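Local coordinates for protein BIFUNCTIONAL PROTEIN Proline utilization A (PutA) (Corynebacterium freiburgense, PDB 5UX5) that probably oxidises proline to glutamate in two coupled steps, joining an FAD-dependent proline dehydrogenase and an NAD-dependent aldehyde dehydrogenase in a single chain, at residues G547-I550 against A551-D554; L774-G777 against L778-E782; G812-F815 against H816-C820; Q835-E838 against W839-T843. All blocks are in the same frame, centred on the assembly; numbering follows the deposited sequence.

Interaction 1: G547-I550 against A551-D554; sequences GKTI and AEAD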
loop_
_atom_site.group_PDB
_atom_site.type_symbol
_atom_site.label_atom_id
_atom_site.label_comp_id
_atom_site.label_asym_id
_atom_site.label_seq_id
_atom_site.Cartn_x
_atom_site.Cartn_y
_atom_site.Cartn_z
ATOM N N GLY A 547 -3.812 -11.405 -16.314
ATOM C CA GLY A 547 -4.586 -12.036 -15.258
ATOM C C GLY A 547 -4.517 -11.369 -13.897
ATOM O O GLY A 547 -4.755 -12.036 -12.886
ATOM N N LYS A 548 -4.164 -10.084 -13.835
ATOM C CA LYS A 548 -4.089 -9.327 -12.591
ATOM C C LYS A 548 -5.435 -8.686 -12.255
ATOM O O LYS A 548 -6.209 -8.327 -13.140
ATOM C CB LYS A 548 -3.008 -8.241 -12.707
ATOM C CG LYS A 548 -1.704 -8.787 -13.268
ATOM C CD LYS A 548 -0.534 -7.806 -13.170
ATOM C CE LYS A 548 -0.257 -7.437 -11.733
ATOM N NZ LYS A 548 1.048 -6.821 -11.502
ATOM N N THR A 549 -5.702 -8.519 -10.962
ATOM C CA THR A 549 -6.836 -7.698 -10.558
ATOM C C THR A 549 -6.525 -6.222 -10.781
ATOM O O THR A 549 -5.372 -5.827 -10.953
ATOM C CB THR A 549 -7.190 -7.921 -9.088
ATOM O OG1 THR A 549 -6.121 -7.466 -8.237
ATOM C CG2 THR A 549 -7.490 -9.401 -8.819
ATOM N N ILE A 550 -7.577 -5.404 -10.817
ATOM C CA ILE A 550 -7.384 -3.959 -10.845
ATOM C C ILE A 550 -6.550 -3.503 -9.652
ATOM O O ILE A 550 -5.648 -2.649 -9.778
ATOM C CB ILE A 550 -8.735 -3.242 -10.882
ATOM C CG1 ILE A 550 -9.505 -3.593 -12.140
ATOM C CG2 ILE A 550 -8.539 -1.766 -10.855
ATOM C CD1 ILE A 550 -10.708 -2.691 -12.328
ATOM N N ALA A 551 -6.830 -4.059 -8.471
ATOM C CA ALA A 551 -6.143 -3.583 -7.283
ATOM C C ALA A 551 -4.642 -3.809 -7.395
ATOM O O ALA A 551 -3.852 -3.057 -6.805
ATOM C CB ALA A 551 -6.707 -4.251 -6.026
ATOM N N GLU A 552 -4.231 -4.812 -8.168
ATOM C CA GLU A 552 -2.821 -5.089 -8.397
ATOM C C GLU A 552 -2.297 -4.387 -9.643
ATOM O O GLU A 552 -1.180 -3.859 -9.640
ATOM C CB GLU A 552 -2.599 -6.601 -8.526
ATOM C CG GLU A 552 -2.817 -7.392 -7.251
ATOM C CD GLU A 552 -1.668 -7.269 -6.273
ATOM O OE1 GLU A 552 -0.541 -6.965 -6.717
ATOM O OE2 GLU A 552 -1.880 -7.492 -5.061
ATOM N N ALA A 553 -3.094 -4.322 -10.705
ATOM C CA ALA A 553 -2.595 -3.735 -11.943
ATOM C C ALA A 553 -2.521 -2.202 -11.884
ATOM O O ALA A 553 -1.609 -1.618 -12.473
ATOM C CB ALA A 553 -3.460 -4.201 -13.107
ATOM N N ASP A 554 -3.489 -1.534 -11.221
ATOM C CA ASP A 554 -3.532 -0.069 -11.211
ATOM C C ASP A 554 -2.309 0.597 -10.586
ATOM O O ASP A 554 -1.802 1.560 -11.183
ATOM C CB ASP A 554 -4.832 0.397 -10.551
ATOM C CG ASP A 554 -5.037 1.920 -10.618
ATOM O OD1 ASP A 554 -5.177 2.478 -11.736
ATOM O OD2 ASP A 554 -5.119 2.553 -9.534
#

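Interaction 2: L774-G777 against L778-E782; sequences LHRG and LTTLE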
loop_
_atom_site.group_PDB
_atom_site.type_symbol
_atom_site.label_atom_id
_atom_site.label_comp_id
_atom_site.label_asym_id
_atom_site.label_seq_id
_atom_site.Cartn_x
_atom_site.Cartn_y
_atom_site.Cartn_z
ATOM N N LEU A 774 6.446 -25.026 -8.200
ATOM C CA LEU A 774 5.252 -24.491 -7.546
ATOM C C LEU A 774 4.231 -25.591 -7.249
ATOM O O LEU A 774 3.578 -25.581 -6.193
ATOM C CB LEU A 774 4.631 -23.381 -8.404
ATOM C CG LEU A 774 3.269 -22.831 -7.979
ATOM C CD1 LEU A 774 3.309 -22.366 -6.535
ATOM C CD2 LEU A 774 2.832 -21.702 -8.914
ATOM N N HIS A 775 4.077 -26.545 -8.163
ATOM C CA HIS A 775 3.197 -27.663 -7.886
ATOM C C HIS A 775 3.623 -28.381 -6.607
ATOM O O HIS A 775 2.776 -28.870 -5.840
ATOM C CB HIS A 775 3.170 -28.620 -9.080
ATOM C CG HIS A 775 2.178 -29.730 -8.937
ATOM N ND1 HIS A 775 2.493 -30.940 -8.359
ATOM C CD2 HIS A 775 0.874 -29.810 -9.296
ATOM C CE1 HIS A 775 1.425 -31.717 -8.368
ATOM N NE2 HIS A 775 0.430 -31.055 -8.931
ATOM N N ARG A 776 4.933 -28.497 -6.379
ATOM C CA ARG A 776 5.390 -29.092 -5.129
ATOM C C ARG A 776 4.958 -28.239 -3.948
ATOM O O ARG A 776 4.475 -28.759 -2.931
ATOM C CB ARG A 776 6.904 -29.282 -5.134
ATOM C CG ARG A 776 7.424 -29.794 -3.801
ATOM C CD ARG A 776 8.874 -30.144 -3.921
ATOM N NE ARG A 776 9.466 -30.752 -2.737
ATOM C CZ ARG A 776 10.730 -31.151 -2.712
ATOM N NH1 ARG A 776 11.467 -30.987 -3.801
ATOM N NH2 ARG A 776 11.249 -31.714 -1.631
ATOM N N GLY A 777 5.141 -26.915 -4.068
ATOM C CA GLY A 777 4.734 -26.020 -3.003
ATOM C C GLY A 777 3.249 -26.080 -2.699
ATOM O O GLY A 777 2.843 -25.914 -1.543
ATOM N N LEU A 778 2.419 -26.328 -3.723
ATOM C CA LEU A 778 0.968 -26.362 -3.551
ATOM C C LEU A 778 0.435 -27.683 -2.984
ATOM O O LEU A 778 -0.562 -27.657 -2.251
ATOM C CB LEU A 778 0.282 -26.090 -4.885
ATOM C CG LEU A 778 0.357 -24.686 -5.464
ATOM C CD1 LEU A 778 -0.026 -24.758 -6.925
ATOM C CD2 LEU A 778 -0.527 -23.706 -4.702
ATOM N N THR A 779 1.066 -28.836 -3.277
ATOM C CA THR A 779 0.439 -30.144 -3.052
ATOM C C THR A 779 1.113 -31.009 -1.992
ATOM O O THR A 779 0.428 -31.781 -1.313
ATOM C CB THR A 779 0.398 -30.958 -4.354
ATOM O OG1 THR A 779 1.733 -31.176 -4.817
ATOM C CG2 THR A 779 -0.375 -30.243 -5.424
ATOM N N THR A 780 2.413 -30.858 -1.790
ATOM C CA THR A 780 3.207 -31.770 -0.980
ATOM C C THR A 780 3.804 -31.030 0.208
ATOM O O THR A 780 4.170 -29.862 0.088
ATOM C CB THR A 780 4.342 -32.406 -1.810
ATOM O OG1 THR A 780 5.210 -31.369 -2.256
ATOM C CG2 THR A 780 3.831 -33.173 -3.035
ATOM N N LEU A 781 3.854 -31.701 1.359
ATOM C CA LEU A 781 4.461 -31.203 2.586
ATOM C C LEU A 781 5.841 -31.815 2.817
ATOM O O LEU A 781 6.203 -32.826 2.215
ATOM C CB LEU A 781 3.566 -31.510 3.778
ATOM C CG LEU A 781 2.154 -30.932 3.682
ATOM C CD1 LEU A 781 1.138 -31.921 3.101
ATOM C CD2 LEU A 781 1.726 -30.558 5.057
ATOM N N GLU A 782 6.638 -31.164 3.665
ATOM C CA GLU A 782 7.847 -31.793 4.176
ATOM C C GLU A 782 7.589 -32.285 5.596
ATOM O O GLU A 782 6.593 -31.939 6.227
ATOM C CB GLU A 782 9.053 -30.843 4.142
ATOM C CG GLU A 782 9.214 -30.126 2.822
ATOM C CD GLU A 782 10.009 -30.918 1.815
ATOM O OE1 GLU A 782 11.104 -31.395 2.166
ATOM O OE2 GLU A 782 9.536 -31.045 0.662
#

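Interaction 3: G812-F815 against H816-C820; sequences GSWF and HTHEC. With NAD (nicotinamide-adenine-dinucleotide), chain F.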
loop_
_atom_site.group_PDB
_atom_site.type_symbol
_atom_site.label_atom_id
_atom_site.label_comp_id
_atom_site.label_asym_id
_atom_site.label_seq_id
_atom_site.Cartn_x
_atom_site.Cartn_y
_atom_site.Cartn_z
ATOM N N GLY A 812 16.288 -24.544 6.813
ATOM C CA GLY A 812 17.033 -25.419 5.945
ATOM C C GLY A 812 16.190 -26.449 5.244
ATOM O O GLY A 812 16.711 -27.166 4.376
ATOM N N SER A 813 14.907 -26.548 5.603
ATOM C CA SER A 813 13.954 -27.358 4.866
ATOM C C SER A 813 13.784 -26.818 3.448
ATOM O O SER A 813 14.181 -25.695 3.124
ATOM C CB SER A 813 12.597 -27.370 5.575
ATOM O OG SER A 813 11.695 -26.410 5.032
ATOM N N TRP A 814 13.132 -27.624 2.604
ATOM C CA TRP A 814 12.988 -27.249 1.202
ATOM C C TRP A 814 12.206 -25.940 1.050
ATOM O O TRP A 814 12.615 -25.051 0.292
ATOM C CB TRP A 814 12.337 -28.378 0.404
ATOM C CG TRP A 814 12.173 -27.999 -1.045
ATOM C CD1 TRP A 814 13.129 -28.051 -2.027
ATOM C CD2 TRP A 814 10.980 -27.491 -1.675
ATOM N NE1 TRP A 814 12.604 -27.613 -3.225
ATOM C CE2 TRP A 814 11.290 -27.263 -3.035
ATOM C CE3 TRP A 814 9.683 -27.215 -1.221
ATOM C CZ2 TRP A 814 10.346 -26.768 -3.942
ATOM C CZ3 TRP A 814 8.750 -26.726 -2.120
ATOM C CH2 TRP A 814 9.085 -26.507 -3.465
ATOM N N PHE A 815 11.072 -25.800 1.760
ATOM C CA PHE A 815 10.246 -24.604 1.563
ATOM C C PHE A 815 10.891 -23.332 2.130
ATOM O O PHE A 815 10.544 -22.213 1.709
ATOM C CB PHE A 815 8.831 -24.813 2.138
ATOM C CG PHE A 815 7.885 -23.739 1.740
ATOM C CD1 PHE A 815 7.385 -23.696 0.442
ATOM C CD2 PHE A 815 7.547 -22.730 2.622
ATOM C CE1 PHE A 815 6.567 -22.665 0.032
ATOM C CE2 PHE A 815 6.716 -21.699 2.222
ATOM C CZ PHE A 815 6.224 -21.671 0.930
ATOM N N HIS A 816 11.849 -23.481 3.046
ATOM C CA HIS A 816 12.575 -22.331 3.573
ATOM C C HIS A 816 13.503 -21.711 2.531
ATOM O O HIS A 816 13.734 -20.499 2.564
ATOM C CB HIS A 816 13.355 -22.769 4.813
ATOM C CG HIS A 816 14.169 -21.687 5.432
ATOM N ND1 HIS A 816 15.345 -21.941 6.105
ATOM C CD2 HIS A 816 13.982 -20.351 5.488
ATOM C CE1 HIS A 816 15.857 -20.803 6.535
ATOM N NE2 HIS A 816 15.049 -19.821 6.174
ATOM N N THR A 817 14.011 -22.503 1.576
ATOM C CA THR A 817 15.090 -22.060 0.692
ATOM C C THR A 817 14.723 -22.114 -0.794
ATOM O O THR A 817 15.618 -22.029 -1.641
ATOM C CB THR A 817 16.366 -22.890 0.943
ATOM O OG1 THR A 817 16.187 -24.244 0.520
ATOM C CG2 THR A 817 16.693 -22.931 2.418
ATOM N N HIS A 818 13.437 -22.234 -1.137
ATOM C CA HIS A 818 12.994 -22.318 -2.529
ATOM C C HIS A 818 11.792 -21.411 -2.745
ATOM O O HIS A 818 10.739 -21.636 -2.144
ATOM C CB HIS A 818 12.625 -23.756 -2.895
ATOM C CG HIS A 818 13.803 -24.668 -2.972
ATOM N ND1 HIS A 818 14.452 -25.134 -1.847
ATOM C CD2 HIS A 818 14.480 -25.171 -4.029
ATOM C CE1 HIS A 818 15.468 -25.894 -2.208
ATOM N NE2 HIS A 818 15.510 -25.930 -3.528
ATOM N N GLU A 819 11.938 -20.406 -3.609
ATOM C CA GLU A 819 10.828 -19.519 -3.938
ATOM C C GLU A 819 9.915 -20.226 -4.922
ATOM O O GLU A 819 10.351 -20.585 -6.020
ATOM C CB GLU A 819 11.321 -18.187 -4.509
ATOM C CG GLU A 819 12.535 -18.243 -5.453
ATOM C CD GLU A 819 12.183 -18.333 -6.937
ATOM O OE1 GLU A 819 11.208 -17.678 -7.350
ATOM O OE2 GLU A 819 12.891 -19.048 -7.691
ATOM N N CYS A 820 8.653 -20.463 -4.509
ATOM C CA CYS A 820 7.667 -21.113 -5.370
ATOM C C CYS A 820 6.893 -20.158 -6.265
ATOM O O CYS A 820 6.333 -20.604 -7.267
ATOM C CB CYS A 820 6.685 -21.916 -4.544
ATOM S SG CYS A 820 7.488 -23.237 -3.705
HETATM P PA NAD F . 12.849 -16.092 -17.372
HETATM O O1A NAD F . 13.956 -15.787 -16.303
HETATM O O2A NAD F . 13.083 -17.510 -17.992
HETATM O O5B NAD F . 12.937 -15.053 -18.549
HETATM C C5B NAD F . 12.601 -13.695 -18.411
HETATM C C4B NAD F . 12.821 -12.963 -19.734
HETATM O O4B NAD F . 13.996 -13.382 -20.436
HETATM C C3B NAD F . 11.644 -13.111 -20.649
HETATM O O3B NAD F . 11.486 -12.003 -21.463
HETATM C C2B NAD F . 12.095 -14.313 -21.378
HETATM O O2B NAD F . 11.346 -14.627 -22.499
HETATM C C1B NAD F . 13.530 -13.978 -21.633
HETATM N N9A NAD F . 14.318 -15.146 -22.007
HETATM C C8A NAD F . 14.558 -16.272 -21.241
HETATM N N7A NAD F . 15.327 -17.139 -21.931
HETATM C C5A NAD F . 15.628 -16.607 -23.194
HETATM C C6A NAD F . 16.370 -17.029 -24.293
HETATM N N6A NAD F . 17.046 -18.302 -24.325
HETATM N N1A NAD F . 16.460 -16.234 -25.373
HETATM C C2A NAD F . 15.843 -15.026 -25.424
HETATM N N3A NAD F . 15.114 -14.575 -24.366
HETATM C C4A NAD F . 14.991 -15.331 -23.255
HETATM O O3 NAD F . 11.450 -15.914 -16.617
HETATM P PN NAD F . 10.091 -16.761 -16.778
HETATM O O1N NAD F . 10.204 -17.984 -17.666
HETATM O O2N NAD F . 9.107 -15.896 -17.508
HETATM O O5D NAD F . 9.644 -17.139 -15.279
HETATM C C5D NAD F . 10.546 -17.916 -14.503
HETATM C C4D NAD F . 10.560 -17.664 -12.992
HETATM O O4D NAD F . 10.950 -16.372 -12.589
HETATM C C3D NAD F . 9.289 -17.866 -12.243
HETATM O O3D NAD F . 8.820 -19.164 -12.234
HETATM C C2D NAD F . 9.793 -17.493 -10.905
HETATM O O2D NAD F . 10.211 -18.631 -10.238
HETATM C C1D NAD F . 10.892 -16.493 -11.184
#

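Interaction 4: Q835-E838 against W839-T843; sequences QAIE and WQNST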
loop_
_atom_site.group_PDB
_atom_site.type_symbol
_atom_site.label_atom_id
_atom_site.label_comp_id
_atom_site.label_asym_id
_atom_site.label_seq_id
_atom_site.Cartn_x
_atom_site.Cartn_y
_atom_site.Cartn_z
ATOM N N GLN A 835 17.157 -15.537 16.815
ATOM C CA GLN A 835 17.080 -16.712 15.957
ATOM C C GLN A 835 16.257 -16.439 14.699
ATOM O O GLN A 835 16.666 -16.814 13.589
ATOM C CB GLN A 835 16.481 -17.875 16.721
ATOM C CG GLN A 835 16.112 -19.005 15.811
ATOM C CD GLN A 835 15.702 -20.218 16.576
ATOM O OE1 GLN A 835 14.651 -20.239 17.224
ATOM N NE2 GLN A 835 16.538 -21.240 16.525
ATOM N N ALA A 836 15.092 -15.788 14.853
ATOM C CA ALA A 836 14.255 -15.465 13.699
ATOM C C ALA A 836 15.025 -14.645 12.678
ATOM O O ALA A 836 14.880 -14.860 11.467
ATOM C CB ALA A 836 13.008 -14.702 14.135
ATOM N N ILE A 837 15.885 -13.728 13.147
ATOM C CA ILE A 837 16.701 -12.955 12.214
ATOM C C ILE A 837 17.720 -13.850 11.528
ATOM O O ILE A 837 18.009 -13.669 10.344
ATOM C CB ILE A 837 17.386 -11.768 12.905
ATOM C CG1 ILE A 837 16.359 -10.766 13.404
ATOM C CG2 ILE A 837 18.251 -11.052 11.909
ATOM C CD1 ILE A 837 16.955 -9.694 14.241
ATOM N N GLU A 838 18.304 -14.810 12.258
ATOM C CA GLU A 838 19.174 -15.779 11.600
ATOM C C GLU A 838 18.430 -16.497 10.489
ATOM O O GLU A 838 18.962 -16.671 9.386
ATOM C CB GLU A 838 19.701 -16.808 12.593
ATOM C CG GLU A 838 20.936 -16.450 13.392
ATOM C CD GLU A 838 21.261 -17.564 14.382
ATOM O OE1 GLU A 838 21.424 -17.290 15.597
ATOM O OE2 GLU A 838 21.313 -18.734 13.937
ATOM N N TRP A 839 17.182 -16.905 10.755
ATOM C CA TRP A 839 16.428 -17.659 9.761
ATOM C C TRP A 839 16.079 -16.798 8.556
ATOM O O TRP A 839 16.160 -17.268 7.415
ATOM C CB TRP A 839 15.176 -18.258 10.390
ATOM C CG TRP A 839 15.464 -19.353 11.375
ATOM C CD1 TRP A 839 16.682 -19.908 11.682
ATOM C CD2 TRP A 839 14.511 -20.017 12.190
ATOM N NE1 TRP A 839 16.538 -20.871 12.644
ATOM C CE2 TRP A 839 15.210 -20.962 12.972
ATOM C CE3 TRP A 839 13.122 -19.903 12.337
ATOM C CZ2 TRP A 839 14.572 -21.778 13.881
ATOM C CZ3 TRP A 839 12.490 -20.707 13.236
ATOM C CH2 TRP A 839 13.214 -21.640 14.003
ATOM N N GLN A 840 15.667 -15.546 8.787
ATOM C CA GLN A 840 15.352 -14.636 7.685
ATOM C C GLN A 840 16.562 -14.394 6.778
ATOM O O GLN A 840 16.405 -14.151 5.574
ATOM C CB GLN A 840 14.831 -13.314 8.257
ATOM C CG GLN A 840 14.352 -12.270 7.246
ATOM C CD GLN A 840 13.569 -11.172 7.920
ATOM O OE1 GLN A 840 13.793 -10.872 9.091
ATOM N NE2 GLN A 840 12.635 -10.573 7.194
ATOM N N ASN A 841 17.772 -14.494 7.325
ATOM C CA ASN A 841 18.989 -14.163 6.599
ATOM C C ASN A 841 19.606 -15.340 5.849
ATOM O O ASN A 841 20.542 -15.126 5.069
ATOM C CB ASN A 841 20.017 -13.575 7.572
ATOM C CG ASN A 841 19.643 -12.157 8.014
ATOM O OD1 ASN A 841 18.941 -11.428 7.302
ATOM N ND2 ASN A 841 20.115 -11.764 9.186
ATOM N N SER A 842 19.097 -16.568 6.040
ATOM C CA SER A 842 19.692 -17.783 5.481
ATOM C C SER A 842 18.828 -18.465 4.412
ATOM O O SER A 842 18.919 -19.676 4.217
ATOM C CB SER A 842 19.992 -18.771 6.600
ATOM O OG SER A 842 18.867 -18.942 7.438
ATOM N N THR A 843 18.005 -17.703 3.705
ATOM C CA THR A 843 17.239 -18.214 2.575
ATOM C C THR A 843 18.078 -18.345 1.307
ATOM O O THR A 843 17.653 -19.026 0.357
ATOM C CB THR A 843 16.041 -17.274 2.311
ATOM O OG1 THR A 843 16.509 -15.912 2.247
ATOM C CG2 THR A 843 14.964 -17.414 3.386
#

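Interaction 1: G547-I550 against A551-D554
Thr549 grips the first turn of the helix 550-574 through both of its oxygens. Its hydroxyl lies between the backbone N and the carbonyl carbon (chi1 65°), a rotation that brings OG1 to the amide N of Glu552 at 3.3 Å. This is a classic N-cap, in which a threonine side chain accepts from an N-H that has no earlier helical carbonyl to use. OG1 also touches the aliphatic part of the glutamate, 3.4 Å from Glu552 CG. The main-chain oxygen of Thr549 receives Ala553 N at 2.7 Å, with a bond angle of 156°, and only weakly Glu552 N. One residue on, Ile550 O takes Asp554 N at 2.8 Å, and regular helical bonding is under way.

Within the aldehyde dehydrogenase fold, this is a short joint between the helices 535-544 and 550-574. After the former, Gly547 is the first residue to leave helical angles, with a positive phi that a residue without a side chain adopts easily. Lys548 then runs across the new helix: its CB meets Ala553 CB at 4.1 Å, and its CE lies equally far from Glu552 CB. The small methyl of Ala553 packs against this chain and on Leu539 and Met542 of the preceding helix.

Further out, the ammonium group of Lys548 forms a salt bridge with Glu556, bonds to Asn595 O and makes a cation-pi contact with Phe596. Glu552 turns its carboxylate to Lys724, while Asp554 is held by Ser472 and Arg535, the latter at the start of the preceding helix.

Interaction 2: L774-G777 against L778-E782
Arg776 and Glu782 meet at about a right angle, the arginine extended from CG to NE and the glutamate bent at chi2 so that its carboxylate turns back to the guanidinium. The salt bridge runs from Arg776 NH2 to the syn side of Glu782 OE2 at 2.9 Å. The guanidinium and carboxylate planes are inclined by 38°, and both donors of the arginine go to this one oxygen, NE only weakly. Trp814 flanks the pair, making a cation-pi contact with Arg776 and touching Glu782.

A second crossing is that of His775 and Thr779. The methyl CG2 of Thr779 lies over one face of the imidazole, 3.9 Å from its centroid, as a CH-pi contact. With chi1 at 61° the hydroxyl of the same threonine is turned back over its own main chain, and OG1 gives its proton to His775 O at 2.7 Å.

Thr780 repeats the manoeuvre one residue later. Its OG1 bonds to Arg776 O at 2.8 Å while its own backbone N reaches that oxygen at 3.2 Å, and the two donors come from opposite faces of the carbonyl plane. On the apolar flank, Leu774 CD1 packs obliquely on Leu778 CG at 3.9 Å, and Leu778 continues onto Pro770 and Trp801. Gly777 carries no side chain, and its carbonyl is bonded by Arg806.

Hydroxyl bonds to the carbonyl four residues earlier are common for threonine in helices; here two in succession mark the C-terminal end of helix 772-779, Thr780 being the first residue to leave helical angles.

Interaction 3: G812-F815 against H816-C820
Trp814 and His818 stack face to face: the imidazole lies over the five-membered ring of the indole, centroids 3.6 Å apart and planes inclined by 24°. NE1 of Trp814 sits above the centre of the imidazole, and His818 CB adds a CH-pi contact to the same indole face. Two flat aromatic groups suit this place, since each can cover the other over a short reach of chain.

Among the hydrogen bonds, that from His818 ND1, 2.8 Å long, meets a lone pair of Trp814 O in the carbonyl plane, tying the imidazole to the main chain of the residue it stacks on. Thr817 N reaches the same oxygen at 3.2 Å from above that plane and closes a type I beta turn from Trp814 to Thr817. Just before the turn in sequence, Gly812 N gives a nearly straight bond (168°) to His816 ND1 at 2.9 Å, lying in the plane of the imidazole.

Sulfur-aromatic contacts complete the group. Cys820 SG lies obliquely to two rings, 3.6 Å from Trp814 CH2 and 3.9 Å from Phe815 CE1, and its compact side chain can meet both.

Glu819 faces elsewhere, its OE1 accepting the NAD ribose hydroxyl O2D at 3.2 Å and also bonding to Ser693 OG. This is the glutamate of the Glu-x-Phe-Gly-Pro motif of aldehyde dehydrogenases, which holds the nicotinamide ribose of the cofactor.

Interaction 4: Q835-E838 against W839-T843
Gln835 extends over one face of the Trp839 indole, and this is the tightly packed part of the contact. The glutamine CG stands 3.9 Å from the centroid of the five-membered ring, in a CH-pi contact. Beyond it the terminal amide stacks on the six-membered ring at 29°, with Gln835 CD 3.3 Å from Trp839 CZ2. Gln835 can reach along the indole because its CG is anti to the backbone N (chi1 168°) and the chain beyond is extended. The amide is also tied down at its far end, OE1 accepting from Glu831 N. A long side chain with a flat polar end suits this place, covering the ring and still closing a bond. Helical bonds join the same stretch: Trp839 N to Gln835 O, 2.9 Å, and Gln840 N to Ala836 O, also 2.9 Å.

Toward solvent, at exposed Glu838 and Ser842, the helix ends more loosely. Asn841 N makes two weak bonds, to Ile837 O and Glu838 O, while Ser842 OG has both Glu838 O, at 3.0 Å, and Trp839 O near it.

On its inner side the helix 833-841 leans on beta structure. Ala836, small enough for close approach, touches strands 696-700, 728-734 and 824-830; Trp839 packs on the last two, and Gln840 rests on strand 696-700 while OE1 accepts from Trp862 NE1. Ile837, also on strand 696-700, lies side by side with Asn841, whose OD1 accepts from Glu867 N.

How the interactions relate
All four contacts are local turns or helix ends within the aldehyde dehydrogenase part of the chain, and they follow one another in numerical order. Interaction 1 stands apart, at the start of helix 550-574, its centre about 26 Å from that of interaction 2 and about 32 Å from that of interaction 4. Interactions 2, 3 and 4 form a connected row, with centres about 11 Å and then about 13 Å apart. Leu774 packs on the backbone of Cys820, and His816 NE2 probably bonds to Trp839 O. The loop 812-820, which carries the NAD-binding Glu819, thus touches both helix 772-779 and the end of helix 833-841.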